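Local coordinates for protein putative ABC transporter (Thermobispora bispora, PDB 4PE6) that probably binds a sugar or a related small polyol acid in the cleft between two lobes, as the solute-binding component of an ABC transporter, at residues A[149-154]-A[170-175]; A[137-142]-A[232-237]. All coordinates share one frame; numbering follows the deposited sequence.

Interaction 1 (A[149-154]-A[170-175])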
ATOM      1  N   VAL A 149       4.243  -0.879  23.774  1.00 19.96           N
ATOM      2  CA  VAL A 149       4.255  -0.633  22.342  1.00 19.53           C
ATOM      3  C   VAL A 149       3.623   0.687  21.941  1.00 19.22           C
ATOM      4  O   VAL A 149       2.726   1.223  22.640  1.00 19.89           O
ATOM      5  CB  VAL A 149       3.559  -1.756  21.554  1.00 19.55           C
ATOM      6  CG1 VAL A 149       4.256  -3.076  21.790  1.00 19.68           C
ATOM      7  CG2 VAL A 149       2.088  -1.832  21.917  1.00 19.97           C
ATOM      8  N   ILE A 150       4.078   1.198  20.791  1.00 18.48           N
ATOM      9  CA  ILE A 150       3.443   2.342  20.160  1.00 18.19           C
ATOM     10  C   ILE A 150       2.777   1.850  18.872  1.00 17.31           C
ATOM     11  O   ILE A 150       3.373   1.087  18.121  1.00 16.77           O
ATOM     12  CB  ILE A 150       4.458   3.453  19.845  1.00 18.51           C
ATOM     13  CG1 ILE A 150       4.975   4.069  21.141  1.00 19.15           C
ATOM     14  CG2 ILE A 150       3.856   4.513  18.925  1.00 18.61           C
ATOM     15  CD1 ILE A 150       6.036   5.131  20.942  1.00 19.72           C
ATOM     16  N   VAL A 151       1.538   2.269  18.643  1.00 17.00           N
ATOM     17  CA  VAL A 151       0.864   2.016  17.378  1.00 16.60           C
ATOM     18  C   VAL A 151       0.935   3.284  16.541  1.00 16.32           C
ATOM     19  O   VAL A 151       0.495   4.351  16.981  1.00 16.75           O
ATOM     20  CB  VAL A 151      -0.619   1.623  17.586  1.00 17.03           C
ATOM     21  CG1 VAL A 151      -1.315   1.330  16.252  1.00 16.94           C
ATOM     22  CG2 VAL A 151      -0.724   0.422  18.511  1.00 17.35           C
ATOM     23  N   VAL A 152       1.438   3.144  15.319  1.00 15.86           N
ATOM     24  CA  VAL A 152       1.482   4.224  14.359  1.00 15.72           C
ATOM     25  C   VAL A 152       0.551   3.873  13.223  1.00 15.53           C
ATOM     26  O   VAL A 152       0.809   2.948  12.462  1.00 15.40           O
ATOM     27  CB  VAL A 152       2.894   4.433  13.783  1.00 15.73           C
ATOM     28  CG1 VAL A 152       2.872   5.581  12.799  1.00 15.87           C
ATOM     29  CG2 VAL A 152       3.937   4.649  14.885  1.00 15.95           C
ATOM     30  N   ARG A 153      -0.553   4.595  13.126  1.00 15.59           N
ATOM     31  CA  ARG A 153      -1.535   4.347  12.095  1.00 15.47           C
ATOM     32  C   ARG A 153      -1.069   4.795  10.714  1.00 15.50           C
ATOM     33  O   ARG A 153      -0.202   5.686  10.557  1.00 15.67           O
ATOM     34  CB  ARG A 153      -2.851   5.022  12.451  1.00 15.72           C
ATOM     35  CG  ARG A 153      -3.446   4.471  13.734  1.00 15.91           C
ATOM     36  CD  ARG A 153      -4.793   5.091  14.093  1.00 16.36           C
ATOM     37  NE  ARG A 153      -5.808   4.798  13.096  1.00 16.39           N
ATOM     38  CZ  ARG A 153      -7.118   5.024  13.266  1.00 17.01           C
ATOM     39  NH1 ARG A 153      -7.565   5.570  14.373  1.00 17.56           N
ATOM     40  NH2 ARG A 153      -7.979   4.728  12.314  1.00 17.07           N
ATOM     41  N   GLY A 154      -1.674   4.175   9.710  1.00 15.55           N
ATOM     42  CA  GLY A 154      -1.331   4.437   8.315  1.00 15.54           C
ATOM     43  C   GLY A 154      -2.074   5.600   7.689  1.00 15.90           C
ATOM     44  O   GLY A 154      -2.145   6.693   8.274  1.00 16.24           O
ATOM     45  N   LYS A 170      -7.341  -6.001  17.411  1.00 23.41           N
ATOM     46  CA  LYS A 170      -7.728  -7.386  17.681  1.00 25.07           C
ATOM     47  C   LYS A 170      -6.550  -8.255  18.116  1.00 24.54           C
ATOM     48  O   LYS A 170      -6.638  -8.995  19.089  1.00 25.85           O
ATOM     49  CB  LYS A 170      -8.372  -7.989  16.452  1.00 26.83           C
ATOM     50  CG  LYS A 170      -9.014  -9.324  16.729  1.00 29.54           C
ATOM     51  CD  LYS A 170      -9.539  -9.952  15.452  1.00 31.72           C
ATOM     52  CE  LYS A 170     -10.140 -11.329  15.735  1.00 34.26           C
ATOM     53  NZ  LYS A 170      -9.703 -12.316  14.704  1.00 35.45           N
ATOM     54  N   ILE A 171      -5.449  -8.168  17.387  1.00 23.20           N
ATOM     55  CA  ILE A 171      -4.252  -8.904  17.724  1.00 22.74           C
ATOM     56  C   ILE A 171      -3.714  -8.445  19.081  1.00 22.72           C
ATOM     57  O   ILE A 171      -3.345  -9.273  19.917  1.00 23.41           O
ATOM     58  CB  ILE A 171      -3.200  -8.795  16.609  1.00 21.80           C
ATOM     59  CG1 ILE A 171      -3.714  -9.510  15.360  1.00 21.97           C
ATOM     60  CG2 ILE A 171      -1.849  -9.353  17.054  1.00 21.63           C
ATOM     61  CD1 ILE A 171      -2.890  -9.228  14.113  1.00 21.35           C
ATOM     62  N   LEU A 172      -3.680  -7.141  19.325  1.00 22.22           N
ATOM     63  CA  LEU A 172      -3.202  -6.642  20.607  1.00 22.39           C
ATOM     64  C   LEU A 172      -4.018  -7.209  21.767  1.00 23.74           C
ATOM     65  O   LEU A 172      -3.466  -7.510  22.815  1.00 23.94           O
ATOM     66  CB  LEU A 172      -3.250  -5.119  20.669  1.00 21.69           C
ATOM     67  CG  LEU A 172      -2.091  -4.429  19.963  1.00 20.95           C
ATOM     68  CD1 LEU A 172      -2.427  -2.962  19.787  1.00 20.51           C
ATOM     69  CD2 LEU A 172      -0.817  -4.603  20.758  1.00 20.73           C
ATOM     70  N   ALA A 173      -5.319  -7.366  21.565  1.00 25.15           N
ATOM     71  CA  ALA A 173      -6.209  -7.885  22.607  1.00 26.94           C
ATOM     72  C   ALA A 173      -5.856  -9.322  23.019  1.00 28.31           C
ATOM     73  O   ALA A 173      -6.204  -9.756  24.124  1.00 29.23           O
ATOM     74  CB  ALA A 173      -7.652  -7.799  22.140  1.00 27.66           C
ATOM     75  N   GLU A 174      -5.186 -10.053  22.134  1.00 28.93           N
ATOM     76  CA  GLU A 174      -4.723 -11.406  22.428  1.00 31.41           C
ATOM     77  C   GLU A 174      -3.443 -11.437  23.263  1.00 30.98           C
ATOM     78  O   GLU A 174      -3.017 -12.507  23.690  1.00 30.97           O
ATOM     79  CB  GLU A 174      -4.499 -12.179  21.134  1.00 32.90           C
ATOM     80  CG  GLU A 174      -5.767 -12.349  20.321  1.00 34.86           C
ATOM     81  CD  GLU A 174      -5.517 -12.933  18.953  1.00 36.66           C
ATOM     82  OE1 GLU A 174      -4.345 -13.245  18.618  1.00 37.60           O
ATOM     83  OE2 GLU A 174      -6.513 -13.079  18.221  1.00 38.93           O
ATOM     84  N   TYR A 175      -2.827 -10.272  23.477  1.00 30.46           N
ATOM     85  CA  TYR A 175      -1.653 -10.141  24.339  1.00 29.95           C
ATOM     86  C   TYR A 175      -1.930  -9.146  25.492  1.00 30.42           C
ATOM     87  O   TYR A 175      -1.515  -7.984  25.442  1.00 30.04           O
ATOM     88  CB  TYR A 175      -0.429  -9.705  23.506  1.00 29.09           C
ATOM     89  CG  TYR A 175       0.012 -10.691  22.436  1.00 29.07           C
ATOM     90  CD1 TYR A 175      -0.651 -10.772  21.209  1.00 28.54           C
ATOM     91  CD2 TYR A 175       1.096 -11.538  22.643  1.00 29.08           C
ATOM     92  CE1 TYR A 175      -0.256 -11.669  20.238  1.00 28.89           C
ATOM     93  CE2 TYR A 175       1.507 -12.434  21.670  1.00 29.44           C
ATOM     94  CZ  TYR A 175       0.835 -12.497  20.467  1.00 29.27           C
ATOM     95  OH  TYR A 175       1.239 -13.397  19.501  1.00 29.92           O
TER

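Interaction 2 (A[137-142]-A[232-237])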
ATOM      1  N   LYS A 137       1.651  -9.486  14.709  1.00 21.75           N
ATOM      2  CA  LYS A 137       1.816 -10.713  15.483  1.00 22.85           C
ATOM      3  C   LYS A 137       3.281 -11.132  15.715  1.00 22.47           C
ATOM      4  O   LYS A 137       3.668 -11.395  16.856  1.00 22.02           O
ATOM      5  CB  LYS A 137       0.991 -11.872  14.900  1.00 24.06           C
ATOM      6  CG  LYS A 137       0.943 -13.088  15.812  1.00 26.11           C
ATOM      7  CD  LYS A 137      -0.183 -14.040  15.418  1.00 27.92           C
ATOM      8  CE  LYS A 137      -0.211 -15.321  16.251  1.00 29.42           C
ATOM      9  NZ  LYS A 137       0.081 -15.076  17.694  1.00 30.00           N
ATOM     10  N   PRO A 138       4.092 -11.218  14.648  1.00 22.41           N
ATOM     11  CA  PRO A 138       5.498 -11.568  14.878  1.00 22.57           C
ATOM     12  C   PRO A 138       6.245 -10.549  15.742  1.00 22.35           C
ATOM     13  O   PRO A 138       7.205 -10.909  16.456  1.00 22.52           O
ATOM     14  CB  PRO A 138       6.107 -11.614  13.459  1.00 22.90           C
ATOM     15  CG  PRO A 138       4.968 -11.579  12.503  1.00 22.88           C
ATOM     16  CD  PRO A 138       3.803 -10.962  13.227  1.00 22.45           C
ATOM     17  N   VAL A 139       5.811  -9.294  15.682  1.00 21.73           N
ATOM     18  CA  VAL A 139       6.433  -8.247  16.481  1.00 21.67           C
ATOM     19  C   VAL A 139       6.136  -8.456  17.967  1.00 21.89           C
ATOM     20  O   VAL A 139       7.037  -8.387  18.812  1.00 22.01           O
ATOM     21  CB  VAL A 139       6.003  -6.849  15.987  1.00 21.20           C
ATOM     22  CG1 VAL A 139       6.388  -5.768  16.971  1.00 20.82           C
ATOM     23  CG2 VAL A 139       6.628  -6.565  14.624  1.00 21.55           C
ATOM     24  N   LEU A 140       4.888  -8.767  18.280  1.00 22.39           N
ATOM     25  CA  LEU A 140       4.522  -9.037  19.658  1.00 22.73           C
ATOM     26  C   LEU A 140       5.185 -10.321  20.174  1.00 23.41           C
ATOM     27  O   LEU A 140       5.611 -10.376  21.337  1.00 22.96           O
ATOM     28  CB  LEU A 140       3.010  -9.108  19.797  1.00 23.22           C
ATOM     29  CG  LEU A 140       2.341  -7.752  19.505  1.00 23.01           C
ATOM     30  CD1 LEU A 140       0.848  -7.893  19.316  1.00 23.47           C
ATOM     31  CD2 LEU A 140       2.642  -6.742  20.602  1.00 23.13           C
ATOM     32  N   GLU A 141       5.273 -11.342  19.321  1.00 23.88           N
ATOM     33  CA  GLU A 141       6.000 -12.550  19.693  1.00 24.92           C
ATOM     34  C   GLU A 141       7.459 -12.235  20.000  1.00 24.18           C
ATOM     35  O   GLU A 141       8.002 -12.758  20.962  1.00 24.22           O
ATOM     36  CB  GLU A 141       5.929 -13.634  18.613  1.00 26.22           C
ATOM     37  CG  GLU A 141       4.571 -14.295  18.478  1.00 27.57           C
ATOM     38  CD  GLU A 141       4.243 -15.246  19.617  1.00 29.19           C
ATOM     39  OE1 GLU A 141       5.054 -16.154  19.925  1.00 30.41           O
ATOM     40  OE2 GLU A 141       3.142 -15.099  20.181  1.00 30.38           O
ATOM     41  N   SER A 142       8.080 -11.379  19.194  1.00 23.38           N
ATOM     42  CA  SER A 142       9.503 -11.048  19.371  1.00 23.40           C
ATOM     43  C   SER A 142       9.805 -10.332  20.687  1.00 23.05           C
ATOM     44  O   SER A 142      10.954 -10.308  21.120  1.00 23.01           O
ATOM     45  CB  SER A 142      10.032 -10.216  18.203  1.00 23.05           C
ATOM     46  OG  SER A 142       9.747  -8.836  18.405  1.00 22.65           O
ATOM     47  N   ALA A 232      11.761  -3.073  18.170  1.00 20.20           N
ATOM     48  CA  ALA A 232      11.283  -3.785  16.980  1.00 19.72           C
ATOM     49  C   ALA A 232      10.370  -2.848  16.208  1.00 19.09           C
ATOM     50  O   ALA A 232       9.476  -2.237  16.786  1.00 18.63           O
ATOM     51  CB  ALA A 232      10.543  -5.073  17.358  1.00 19.93           C
ATOM     52  N   VAL A 233      10.618  -2.698  14.915  1.00 19.11           N
ATOM     53  CA  VAL A 233       9.822  -1.808  14.070  1.00 18.82           C
ATOM     54  C   VAL A 233       9.281  -2.511  12.826  1.00 18.94           C
ATOM     55  O   VAL A 233       9.644  -3.655  12.504  1.00 19.55           O
ATOM     56  CB  VAL A 233      10.625  -0.542  13.648  1.00 18.84           C
ATOM     57  CG1 VAL A 233      10.974   0.307  14.862  1.00 18.86           C
ATOM     58  CG2 VAL A 233      11.887  -0.916  12.892  1.00 19.50           C
ATOM     59  N   THR A 234       8.392  -1.820  12.125  1.00 18.67           N
ATOM     60  CA  THR A 234       7.817  -2.314  10.884  1.00 18.74           C
ATOM     61  C   THR A 234       8.389  -1.455   9.773  1.00 19.03           C
ATOM     62  O   THR A 234       7.948  -0.337   9.565  1.00 18.74           O
ATOM     63  CB  THR A 234       6.281  -2.227  10.902  1.00 18.56           C
ATOM     64  OG1 THR A 234       5.860  -0.888  11.216  1.00 18.03           O
ATOM     65  CG2 THR A 234       5.710  -3.186  11.929  1.00 18.62           C
ATOM     66  N   PHE A 235       9.413  -1.972   9.091  1.00 19.34           N
ATOM     67  CA  PHE A 235      10.108  -1.198   8.095  1.00 19.72           C
ATOM     68  C   PHE A 235       9.325  -1.008   6.817  1.00 19.93           C
ATOM     69  O   PHE A 235       8.540  -1.861   6.413  1.00 19.26           O
ATOM     70  CB  PHE A 235      11.424  -1.889   7.718  1.00 20.55           C
ATOM     71  CG  PHE A 235      12.487  -1.738   8.747  1.00 20.87           C
ATOM     72  CD1 PHE A 235      13.006  -0.482   9.033  1.00 20.95           C
ATOM     73  CD2 PHE A 235      12.996  -2.838   9.407  1.00 21.37           C
ATOM     74  CE1 PHE A 235      13.997  -0.328   9.979  1.00 21.20           C
ATOM     75  CE2 PHE A 235      13.999  -2.682  10.357  1.00 21.67           C
ATOM     76  CZ  PHE A 235      14.494  -1.428  10.636  1.00 21.46           C
ATOM     77  N   GLU A 236       9.628   0.111   6.174  1.00 19.51           N
ATOM     78  CA  GLU A 236       9.437   0.296   4.727  1.00 19.81           C
ATOM     79  C   GLU A 236      10.014  -0.893   3.977  1.00 20.03           C
ATOM     80  O   GLU A 236      11.054  -1.429   4.371  1.00 20.48           O
ATOM     81  CB  GLU A 236      10.195   1.540   4.244  1.00 20.51           C
ATOM     82  CG  GLU A 236       9.697   2.867   4.784  1.00 21.61           C
ATOM     83  CD  GLU A 236      10.272   3.268   6.128  1.00 22.52           C
ATOM     84  OE1 GLU A 236      10.933   2.446   6.789  1.00 22.53           O
ATOM     85  OE2 GLU A 236      10.034   4.420   6.537  1.00 23.91           O
ATOM     86  N   THR A 237       9.383  -1.264   2.873  1.00 20.48           N
ATOM     87  CA  THR A 237       9.904  -2.290   1.976  1.00 21.61           C
ATOM     88  C   THR A 237      10.707  -1.612   0.875  1.00 22.25           C
ATOM     89  O   THR A 237      10.645  -2.013  -0.281  1.00 23.60           O
ATOM     90  CB  THR A 237       8.759  -3.114   1.364  1.00 22.82           C
ATOM     91  OG1 THR A 237       7.752  -2.223   0.875  1.00 22.31           O
ATOM     92  CG2 THR A 237       8.166  -4.063   2.411  1.00 23.26           C
TER

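Interaction 1 (A[149-154]-A[170-175])
L172, near the C-terminal end of helix 159-173, straddles two valines of strand 147-153 with the two arms of its isobutyl fork. CD1 lies 4.0 Å from V151 CG2, while CD2 approaches V149 CG2 at 4.2 Å, so each methyl of the leucine has a valine of its own. V149 and V151 alternate with I150 along the strand and therefore present their side chains on the same face, the one turned to the helix. L172 CG stands anti to the carbonyl carbon (chi1 -80°), and from there the fork reaches over to the strand, its methyls passing alongside the valine branches. In V151 the touching CG2 is anti to the carbonyl carbon (chi1 -179°), whereas V149 CG2 lies between the backbone N and the carbonyl carbon. The contact is purely apolar and small, burying 88 Å² with no hydrogen bond across it. Backbone bonds fix the strand on its two edges: V149 and V151 pair with strand 178-185, I150 with strand 209-211. T180 of strand 178-185 and L140 of helix 128-142 also touch L172, which thus sits where helix 159-173 packs on the sheet beside its neighbouring helix.

Interaction 2 (A[137-142]-A[232-237])
A chi1 of 84° sets S142 OG between its own backbone N and carbonyl carbon, a rotation that directs the hydroxyl back along helix 128-142 to V139 O and also brings it against A232 CB. OG donates to V139 O over 2.8 Å, slightly out of the carbonyl plane and at a C=O...donor angle of 127°. A232 CB rests 4.0 Å from S142 OG. V139 spreads its two methyls along the strand: CG1 meets A232 CB at 4.2 Å, and CG2 comes to 4.4 Å from T234 CG2. The alanine methyl therefore lies against both a valine branch and a serine hydroxyl one helical turn apart. Replacing S142 by alanine would probably leave V139 O without this side-chain donor and thin the packing over the A232 methyl. T234 meets V139 with its methyl, while OG1 is hydrogen-bonded to G212 N. A209 and I211 of strand 209-211 and V255 of strand 255-258 also touch V139, which is thus seated over three adjacent strands. Helix and strand run nearly antiparallel, at 162° with their axes 9.1 Å apart. Such a helix laid on a largely parallel sheet is characteristic of the alpha/beta lobes of type I periplasmic binding proteins.

In the fold
The centres of the two interactions are 11 Å apart, on one sheet in the same lobe. Along the chain, helix 128-142 leads directly into strand 147-153, helix 159-173 follows, and strand 232-235 comes much later, so all of interaction 1 falls between the two halves of interaction 2. In the sheet, strand 209-211 separates strands 147-153 and 232-235. L140 and I171 join the two helices, and Y175, just past helix 159-173, probably hydrogen-bonds through OH to E141 OE2 at 2.6 Å. Neither contact touches the ligand, about 13 Å from the V151 side chain and about 11 Å from that of T234, but both join sheet to helices that start at its pocket.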